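Local coordinates for protein shikimate kinase (Bacteroides thetaiotaomicron, PDB 3VAA) that probably catalyses the ATP- and magnesium-dependent phosphorylation of the 3-hydroxyl group of shikimate, the fifth of seven steps to chorismate, at residues Glu61-Lys66 and Leu88-Glu93; Arg134-Lys139 and Lys148-Leu153. All coordinates share one frame; numbering follows the deposited sequence. Where two conformers were deposited one is given.

Contact 1 (Glu61-Lys66 and Leu88-Glu93)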
ATOM      1  N   GLU A  61      -7.382  -8.540   9.974  1.00 26.31           N
ATOM      2  CA  GLU A  61      -8.580  -9.392   9.991  1.00 29.33           C
ATOM      3  C   GLU A  61      -8.325 -10.725  10.671  1.00 32.05           C
ATOM      4  O   GLU A  61      -9.219 -11.258  11.364  1.00 33.27           O
ATOM      5  CB  GLU A  61      -9.137  -9.593   8.576  1.00 31.39           C
ATOM      6  CG  GLU A  61      -9.517  -8.282   7.898  1.00 31.19           C
ATOM      7  CD  GLU A  61     -10.347  -8.454   6.627  1.00 36.91           C
ATOM      8  OE1 GLU A  61     -10.625  -9.611   6.219  1.00 39.18           O
ATOM      9  OE2 GLU A  61     -10.763  -7.415   6.062  1.00 36.64           O
ATOM     10  N   GLU A  62      -7.130 -11.285  10.459  1.00 31.83           N
ATOM     11  CA  GLU A  62      -6.746 -12.545  11.124  1.00 35.85           C
ATOM     12  C   GLU A  62      -6.676 -12.390  12.651  1.00 35.32           C
ATOM     13  O   GLU A  62      -7.072 -13.275  13.398  1.00 36.95           O
ATOM     14  CB  GLU A  62      -5.384 -13.032  10.631  1.00 35.69           C
ATOM     15  CG  GLU A  62      -5.365 -13.572   9.228  1.00 42.53           C
ATOM     16  CD  GLU A  62      -6.112 -14.880   9.071  1.00 50.40           C
ATOM     17  OE1 GLU A  62      -6.628 -15.132   7.965  1.00 58.06           O
ATOM     18  OE2 GLU A  62      -6.198 -15.660  10.042  1.00 57.97           O
ATOM     19  N   ARG A  63      -6.150 -11.264  13.112  1.00 33.14           N
ATOM     20  CA  ARG A  63      -5.995 -11.036  14.550  1.00 33.37           C
ATOM     21  C   ARG A  63      -7.289 -10.755  15.281  1.00 34.08           C
ATOM     22  O   ARG A  63      -7.488 -11.220  16.409  1.00 35.75           O
ATOM     23  CB  ARG A  63      -4.997  -9.900  14.796  1.00 31.02           C
ATOM     24  CG  ARG A  63      -3.562 -10.345  14.553  1.00 33.68           C
ATOM     25  CD  ARG A  63      -2.957 -11.112  15.716  1.00 38.24           C
ATOM     26  NE  ARG A  63      -2.397 -10.201  16.726  1.00 33.09           N
ATOM     27  CZ  ARG A  63      -3.021  -9.785  17.822  1.00 34.65           C
ATOM     28  NH1 ARG A  63      -4.233 -10.227  18.131  1.00 38.07           N
ATOM     29  NH2 ARG A  63      -2.406  -8.943  18.634  1.00 34.14           N
ATOM     30  N   PHE A  64      -8.201 -10.039  14.642  1.00 34.24           N
ATOM     31  CA  PHE A  64      -9.430  -9.652  15.312  1.00 34.72           C
ATOM     32  C   PHE A  64     -10.644 -10.492  14.946  1.00 36.13           C
ATOM     33  O   PHE A  64     -11.683 -10.362  15.582  1.00 37.18           O
ATOM     34  CB  PHE A  64      -9.685  -8.161  15.066  1.00 33.32           C
ATOM     35  CG  PHE A  64      -8.693  -7.278  15.766  1.00 34.32           C
ATOM     36  CD1 PHE A  64      -8.944  -6.818  17.044  1.00 36.87           C
ATOM     37  CD2 PHE A  64      -7.486  -6.959  15.170  1.00 34.35           C
ATOM     38  CE1 PHE A  64      -8.033  -6.029  17.703  1.00 38.67           C
ATOM     39  CE2 PHE A  64      -6.571  -6.172  15.820  1.00 33.94           C
ATOM     40  CZ  PHE A  64      -6.841  -5.704  17.085  1.00 36.11           C
ATOM     41  N   HIS A  65     -10.485 -11.385  13.971  1.00 37.02           N
ATOM     42  CA  HIS A  65     -11.585 -12.226  13.471  1.00 39.44           C
ATOM     43  C   HIS A  65     -12.793 -11.364  13.110  1.00 38.92           C
ATOM     44  O   HIS A  65     -13.951 -11.728  13.338  1.00 38.63           O
ATOM     45  CB  HIS A  65     -11.932 -13.329  14.480  1.00 44.02           C
ATOM     46  CG  HIS A  65     -10.774 -14.220  14.799  1.00 47.95           C
ATOM     47  ND1 HIS A  65     -10.012 -14.076  15.939  1.00 54.81           N
ATOM     48  CD2 HIS A  65     -10.214 -15.233  14.098  1.00 52.88           C
ATOM     49  CE1 HIS A  65      -9.049 -14.983  15.941  1.00 55.37           C
ATOM     50  NE2 HIS A  65      -9.149 -15.696  14.831  1.00 54.64           N
ATOM     51  N   LYS A  66     -12.481 -10.216  12.517  1.00 34.08           N
ATOM     52  CA  LYS A  66     -13.437  -9.243  12.066  1.00 34.91           C
ATOM     53  C   LYS A  66     -12.823  -8.614  10.844  1.00 33.18           C
ATOM     54  O   LYS A  66     -11.611  -8.455  10.786  1.00 33.10           O
ATOM     55  CB  LYS A  66     -13.676  -8.155  13.113  1.00 35.21           C
ATOM     56  CG  LYS A  66     -14.546  -8.599  14.298  1.00 42.33           C
ATOM     57  CD  LYS A  66     -14.503  -7.590  15.430  1.00 47.99           C
ATOM     58  CE  LYS A  66     -15.326  -8.060  16.633  1.00 54.46           C
ATOM     59  NZ  LYS A  66     -15.031  -7.234  17.839  1.00 58.51           N
ATOM     60  N   LEU A  88       0.735  -2.771  12.731  1.00 17.40           N
ATOM     61  CA  LEU A  88       1.948  -2.362  12.008  1.00 18.59           C
ATOM     62  C   LEU A  88       3.168  -2.660  12.892  1.00 18.52           C
ATOM     63  O   LEU A  88       4.170  -3.204  12.418  1.00 18.38           O
ATOM     64  CB  LEU A  88       1.911  -0.882  11.659  1.00 19.37           C
ATOM     65  CG  LEU A  88       3.161  -0.292  10.991  1.00 20.27           C
ATOM     66  CD1 LEU A  88       3.469  -1.036   9.680  1.00 22.52           C
ATOM     67  CD2 LEU A  88       2.978   1.223  10.736  1.00 19.38           C
ATOM     68  N   HIS A  89       3.086  -2.329  14.187  1.00 18.71           N
ATOM     69  CA  HIS A  89       4.192  -2.609  15.095  1.00 20.08           C
ATOM     70  C   HIS A  89       4.459  -4.099  15.259  1.00 21.36           C
ATOM     71  O   HIS A  89       5.604  -4.500  15.439  1.00 25.83           O
ATOM     72  CB  HIS A  89       4.006  -1.864  16.426  1.00 20.49           C
ATOM     73  CG  HIS A  89       4.288  -0.404  16.313  1.00 19.34           C
ATOM     74  ND1 HIS A  89       5.277   0.217  17.040  1.00 19.87           N
ATOM     75  CD2 HIS A  89       3.792   0.537  15.474  1.00 21.03           C
ATOM     76  CE1 HIS A  89       5.332   1.494  16.704  1.00 19.79           C
ATOM     77  NE2 HIS A  89       4.443   1.717  15.755  1.00 21.29           N
ATOM     78  N   GLU A  90       3.420  -4.915  15.201  1.00 20.55           N
ATOM     79  CA  GLU A  90       3.603  -6.354  15.274  1.00 20.54           C
ATOM     80  C   GLU A  90       4.305  -6.905  14.030  1.00 23.28           C
ATOM     81  O   GLU A  90       5.265  -7.673  14.145  1.00 24.96           O
ATOM     82  CB  GLU A  90       2.272  -7.078  15.470  1.00 22.93           C
ATOM     83  CG  GLU A  90       1.663  -6.898  16.829  1.00 23.23           C
ATOM     84  CD  GLU A  90       0.583  -7.926  17.126  1.00 26.92           C
ATOM     85  OE1 GLU A  90       0.309  -8.781  16.257  1.00 26.65           O
ATOM     86  OE2 GLU A  90      -0.004  -7.893  18.223  1.00 26.25           O
ATOM     87  N   VAL A  91       3.827  -6.512  12.840  1.00 21.71           N
ATOM     88  CA  VAL A  91       4.407  -7.071  11.602  1.00 22.67           C
ATOM     89  C   VAL A  91       5.810  -6.538  11.388  1.00 22.59           C
ATOM     90  O   VAL A  91       6.631  -7.180  10.734  1.00 25.49           O
ATOM     91  CB  VAL A  91       3.506  -6.845  10.347  1.00 21.77           C
ATOM     92  CG1 VAL A  91       2.120  -7.501  10.561  1.00 23.52           C
ATOM     93  CG2 VAL A  91       3.347  -5.384  10.008  1.00 19.65           C
ATOM     94  N   ALA A  92       6.102  -5.373  11.936  1.00 22.35           N
ATOM     95  CA  ALA A  92       7.431  -4.776  11.799  1.00 24.29           C
ATOM     96  C   ALA A  92       8.526  -5.597  12.512  1.00 25.82           C
ATOM     97  O   ALA A  92       9.715  -5.354  12.301  1.00 26.51           O
ATOM     98  CB  ALA A  92       7.411  -3.346  12.297  1.00 23.63           C
ATOM     99  N   GLU A  93       8.125  -6.548  13.353  0.50 26.74           N
ATOM    100  CA  GLU A  93       9.084  -7.405  14.038  0.50 29.15           C
ATOM    101  C   GLU A  93       9.437  -8.639  13.209  0.50 30.91           C
ATOM    102  O   GLU A  93      10.422  -9.300  13.497  0.50 32.21           O
ATOM    103  CB  GLU A  93       8.584  -7.795  15.432  0.50 30.35           C
ATOM    104  CG  GLU A  93       8.311  -6.595  16.317  0.50 31.30           C
ATOM    105  CD  GLU A  93       7.958  -6.967  17.751  0.50 32.98           C
ATOM    106  OE1 GLU A  93       8.338  -8.064  18.199  0.50 35.64           O
ATOM    107  OE2 GLU A  93       7.304  -6.148  18.435  0.50 36.37           O
TER
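The guanidinium of Arg-63 and the carboxylate of Glu-90 meet edge to edge, their planes only 20° apart, so the two flat groups lie almost in one sheet. Neither presents a face to the other: the carboxyl carbon of Glu-90 sits at the rim of the guanidinium, in its plane. Arg-63 grips side-on, using NE and one terminal nitrogen for one oxygen each. NE of Arg-63 donates to OE1 of Glu-90 at 3.1 Å, and NH2 of Arg-63 donates to OE2 of Glu-90 at 2.7 Å. Both bonds of this salt bridge are nearly straight, and both oxygens are approached on their syn side. Two bonds of this kind fix the rotation of either group.

The pair joins helix 56-64 to helix 68-91; the CA atoms of Arg-63 and Glu-90 are 10.7 Å apart. These two consecutive helices follow strand 53-55, an outermost strand of the parallel sheet, and probably correspond to the shikimate-binding region of the P-loop kinase fold, as in other shikimate kinases. Arg-63 bends at chi2 and chi3, which turns its NE edge to the acid, whereas Glu-90 reaches out with its chain extended beyond CG. OE1 of Glu-90 is also hydrogen-bonded to the hydroxyl of Tyr-59, one turn earlier on helix 56-64, and is thus shared between that hydroxyl and NE of Arg-63. The Arg-63 side chain also touches Met-87.

Contact 2 (Arg134-Lys139 and Lys148-Leu153)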
ATOM      1  N   ARG A 134      -7.167   2.223 -13.724  1.00 25.25           N
ATOM      2  CA  ARG A 134      -7.215   1.032 -12.890  1.00 25.07           C
ATOM      3  C   ARG A 134      -8.428   0.980 -11.976  1.00 26.71           C
ATOM      4  O   ARG A 134      -9.054  -0.059 -11.840  1.00 26.64           O
ATOM      5  CB  ARG A 134      -5.958   0.904 -12.032  1.00 23.94           C
ATOM      6  CG  ARG A 134      -4.692   0.642 -12.824  1.00 26.19           C
ATOM      7  CD  ARG A 134      -3.482   0.670 -11.878  1.00 25.16           C
ATOM      8  NE  ARG A 134      -2.245   0.329 -12.562  1.00 24.90           N
ATOM      9  CZ  ARG A 134      -1.036   0.385 -12.009  1.00 26.40           C
ATOM     10  NH1 ARG A 134      -0.871   0.772 -10.747  1.00 26.21           N
ATOM     11  NH2 ARG A 134       0.024   0.068 -12.732  1.00 26.19           N
ATOM     12  N   LEU A 135      -8.761   2.109 -11.357  1.00 26.72           N
ATOM     13  CA  LEU A 135      -9.869   2.150 -10.415  1.00 27.48           C
ATOM     14  C   LEU A 135     -11.214   2.071 -11.125  1.00 28.90           C
ATOM     15  O   LEU A 135     -12.156   1.511 -10.581  1.00 30.36           O
ATOM     16  CB  LEU A 135      -9.744   3.370  -9.489  1.00 27.39           C
ATOM     17  CG  LEU A 135      -8.528   3.283  -8.552  1.00 28.05           C
ATOM     18  CD1 LEU A 135      -8.279   4.591  -7.814  1.00 23.78           C
ATOM     19  CD2 LEU A 135      -8.646   2.137  -7.542  1.00 28.63           C
ATOM     20  N   ARG A 136     -11.293   2.629 -12.330  1.00 30.27           N
ATOM     21  CA  ARG A 136     -12.498   2.518 -13.168  1.00 31.39           C
ATOM     22  C   ARG A 136     -12.795   1.058 -13.445  1.00 30.36           C
ATOM     23  O   ARG A 136     -13.935   0.595 -13.349  1.00 30.76           O
ATOM     24  CB  ARG A 136     -12.260   3.178 -14.524  1.00 33.70           C
ATOM     25  CG  ARG A 136     -12.906   4.506 -14.761  1.00 40.38           C
ATOM     26  CD  ARG A 136     -12.642   4.906 -16.220  1.00 39.07           C
ATOM     27  NE  ARG A 136     -13.853   5.338 -16.898  1.00 43.26           N
ATOM     28  CZ  ARG A 136     -13.896   5.736 -18.164  1.00 47.54           C
ATOM     29  NH1 ARG A 136     -12.785   5.775 -18.890  1.00 49.68           N
ATOM     30  NH2 ARG A 136     -15.054   6.098 -18.707  1.00 51.20           N
ATOM     31  N   ILE A 137     -11.754   0.335 -13.832  1.00 28.47           N
ATOM     32  CA  ILE A 137     -11.880  -1.087 -14.150  1.00 29.86           C
ATOM     33  C   ILE A 137     -12.194  -1.920 -12.914  1.00 30.96           C
ATOM     34  O   ILE A 137     -12.887  -2.934 -13.001  1.00 31.27           O
ATOM     35  CB  ILE A 137     -10.602  -1.597 -14.834  1.00 29.80           C
ATOM     36  CG1 ILE A 137     -10.475  -0.957 -16.210  1.00 30.40           C
ATOM     37  CG2 ILE A 137     -10.651  -3.091 -15.001  1.00 31.97           C
ATOM     38  CD1 ILE A 137     -11.578  -1.342 -17.171  1.00 31.45           C
ATOM     39  N   ALA A 138     -11.696  -1.471 -11.762  1.00 30.18           N
ATOM     40  CA  ALA A 138     -11.936  -2.143 -10.485  1.00 32.48           C
ATOM     41  C   ALA A 138     -13.022  -1.430  -9.657  1.00 34.19           C
ATOM     42  O   ALA A 138     -13.092  -1.625  -8.441  1.00 35.21           O
ATOM     43  CB  ALA A 138     -10.645  -2.178  -9.672  1.00 31.35           C
ATOM     44  N   LYS A 139     -13.858  -0.619 -10.309  1.00 35.37           N
ATOM     45  CA  LYS A 139     -14.898   0.180  -9.624  1.00 36.97           C
ATOM     46  C   LYS A 139     -15.734  -0.636  -8.644  1.00 36.95           C
ATOM     47  O   LYS A 139     -15.972  -0.203  -7.515  1.00 37.31           O
ATOM     48  CB  LYS A 139     -15.818   0.849 -10.660  1.00 39.17           C
ATOM     49  CG  LYS A 139     -17.061   1.551 -10.075  1.00 42.43           C
ATOM     50  CD  LYS A 139     -16.722   2.812  -9.283  1.00 43.02           C
ATOM     51  CE  LYS A 139     -16.283   3.953 -10.196  1.00 41.00           C
ATOM     52  NZ  LYS A 139     -17.365   4.311 -11.168  1.00 40.25           N
ATOM     53  N   LYS A 148     -19.222   7.665  -9.109  1.00 40.70           N
ATOM     54  CA  LYS A 148     -18.318   8.698  -9.627  1.00 39.98           C
ATOM     55  C   LYS A 148     -17.785   8.322 -11.003  1.00 39.94           C
ATOM     56  O   LYS A 148     -17.259   7.226 -11.188  1.00 38.68           O
ATOM     57  CB  LYS A 148     -17.149   8.920  -8.682  1.00 39.29           C
ATOM     58  CG  LYS A 148     -17.561   9.282  -7.263  1.00 39.56           C
ATOM     59  CD  LYS A 148     -16.338   9.569  -6.405  1.00 41.59           C
ATOM     60  CE  LYS A 148     -16.688   9.646  -4.918  1.00 44.36           C
ATOM     61  NZ  LYS A 148     -17.682  10.709  -4.597  1.00 45.79           N
ATOM     62  N   GLU A 149     -17.926   9.242 -11.953  1.00 40.44           N
ATOM     63  CA  GLU A 149     -17.429   9.053 -13.308  1.00 41.10           C
ATOM     64  C   GLU A 149     -16.632  10.279 -13.790  1.00 41.01           C
ATOM     65  O   GLU A 149     -16.654  11.368 -13.176  1.00 40.36           O
ATOM     66  CB  GLU A 149     -18.592   8.800 -14.278  1.00 42.48           C
ATOM     67  CG  GLU A 149     -19.450   7.550 -13.988  1.00 46.03           C
ATOM     68  CD  GLU A 149     -18.740   6.223 -14.286  1.00 48.59           C
ATOM     69  OE1 GLU A 149     -17.651   6.242 -14.902  1.00 50.79           O
ATOM     70  OE2 GLU A 149     -19.288   5.156 -13.919  1.00 45.03           O
ATOM     71  N   ASP A 150     -15.885  10.048 -14.862  1.00 40.95           N
ATOM     72  CA  ASP A 150     -15.112  11.061 -15.548  1.00 42.00           C
ATOM     73  C   ASP A 150     -14.471  12.085 -14.608  1.00 41.39           C
ATOM     74  O   ASP A 150     -13.710  11.709 -13.710  1.00 37.72           O
ATOM     75  CB  ASP A 150     -16.002  11.725 -16.603  1.00 44.85           C
ATOM     76  CG  ASP A 150     -16.560  10.726 -17.598  1.00 49.40           C
ATOM     77  OD1 ASP A 150     -16.077   9.568 -17.623  1.00 53.40           O
ATOM     78  OD2 ASP A 150     -17.474  11.099 -18.356  1.00 56.92           O
ATOM     79  N   ASP A 151     -14.808  13.362 -14.789  1.00 42.86           N
ATOM     80  CA  ASP A 151     -14.181  14.445 -14.019  1.00 43.22           C
ATOM     81  C   ASP A 151     -14.391  14.305 -12.508  1.00 42.10           C
ATOM     82  O   ASP A 151     -13.499  14.639 -11.720  1.00 39.96           O
ATOM     83  CB  ASP A 151     -14.697  15.802 -14.525  1.00 46.51           C
ATOM     84  CG  ASP A 151     -13.807  16.969 -14.115  1.00 51.18           C
ATOM     85  OD1 ASP A 151     -12.781  16.757 -13.421  1.00 57.79           O
ATOM     86  OD2 ASP A 151     -14.133  18.113 -14.510  1.00 61.80           O
ATOM     87  N   GLU A 152     -15.553  13.802 -12.095  1.00 41.32           N
ATOM     88  CA  GLU A 152     -15.813  13.634 -10.671  1.00 40.69           C
ATOM     89  C   GLU A 152     -14.867  12.595 -10.062  1.00 37.94           C
ATOM     90  O   GLU A 152     -14.299  12.814  -8.980  1.00 35.97           O
ATOM     91  CB  GLU A 152     -17.256  13.218 -10.419  1.00 42.48           C
ATOM     92  CG  GLU A 152     -17.598  13.133  -8.949  1.00 46.32           C
ATOM     93  CD  GLU A 152     -19.014  12.662  -8.679  1.00 52.44           C
ATOM     94  OE1 GLU A 152     -19.750  12.339  -9.639  1.00 53.78           O
ATOM     95  OE2 GLU A 152     -19.383  12.606  -7.484  1.00 58.10           O
ATOM     96  N   LEU A 153     -14.708  11.471 -10.748  1.00 34.82           N
ATOM     97  CA  LEU A 153     -13.831  10.400 -10.282  1.00 34.19           C
ATOM     98  C   LEU A 153     -12.372  10.864 -10.267  1.00 33.10           C
ATOM     99  O   LEU A 153     -11.655  10.653  -9.286  1.00 32.08           O
ATOM    100  CB  LEU A 153     -13.972   9.156 -11.171  1.00 34.02           C
ATOM    101  CG  LEU A 153     -13.003   7.999 -10.875  1.00 32.97           C
ATOM    102  CD1 LEU A 153     -13.123   7.554  -9.431  1.00 34.90           C
ATOM    103  CD2 LEU A 153     -13.225   6.838 -11.830  1.00 31.74           C
TER
HETATM  104  O   HOH W   1     -15.994   5.000 -13.528  1.00 62.14           O
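The backbones of 134-139 and 148-153 run close enough for side chains to bridge them, with the CA atoms of Arg-136 and Glu-149 8.2 Å apart and those of Lys-139 and Lys-148 9.2 Å apart. Lys-139 carries most of the polar contact. Its CG stands opposite the backbone N, and three successive bends then curl the chain so that the ammonium group reaches the backbone carbonyl of Lys-148. There NZ of Lys-139 donates to the carbonyl O of Lys-148 at 2.9 Å, with a C=O...N angle of 151° and the donor tilted 25° from the carbonyl plane. The same nitrogen forms a salt bridge to OE2 of Glu-149, NZ of Lys-139 lying 3.5 Å from that oxygen. A water also accepts a hydrogen bond from NZ of Lys-139 at 2.8 Å; its further link to OE1 of Glu-149 is so short that it remains doubtful.

Arg-136 makes a looser approach. Its NH2 lies 3.8 Å from OD1 of Asp-150, a long salt bridge in which the oxygen sits well out of the guanidinium plane and the two planes are 79° apart; the attraction is one of charge, without a directed N-H. Nearer the backbone of the same side chain, CG of Arg-136 packs on CD2 of Leu-153 at 3.8 Å, the apolar part of the contact. Leu-135 and Lys-139 also touch Leu-145 in the intervening loop. The arrangement joins the two ends of the loop between helices 128-137 and 150-168, which probably corresponds to the LID of other shikimate kinases and carries Arg-142, predicted to bind ATP.

Overall arrangement
Contact 1 and contact 2 lie on opposite sides of the chain's centre, their own centres 31 Å apart and their nearest atoms about 16 Å apart, and they follow one another along the chain. Each joins successive helices at the surface of the same kinase domain, but near different predicted ligand sites. Contact 1 belongs to the helices after strand 53-55, where the side chain of Arg-63 is about 11 Å from that of Asp-57, a predicted substrate-binding residue. Contact 2 lies nearer the nucleotide side: the side chain of Lys-139 is about 6 Å from that of Arg-142, predicted to bind ATP, and that of Arg-136 about 11 Å from Gly-35, a predicted ATP-binding residue in the likely P-loop.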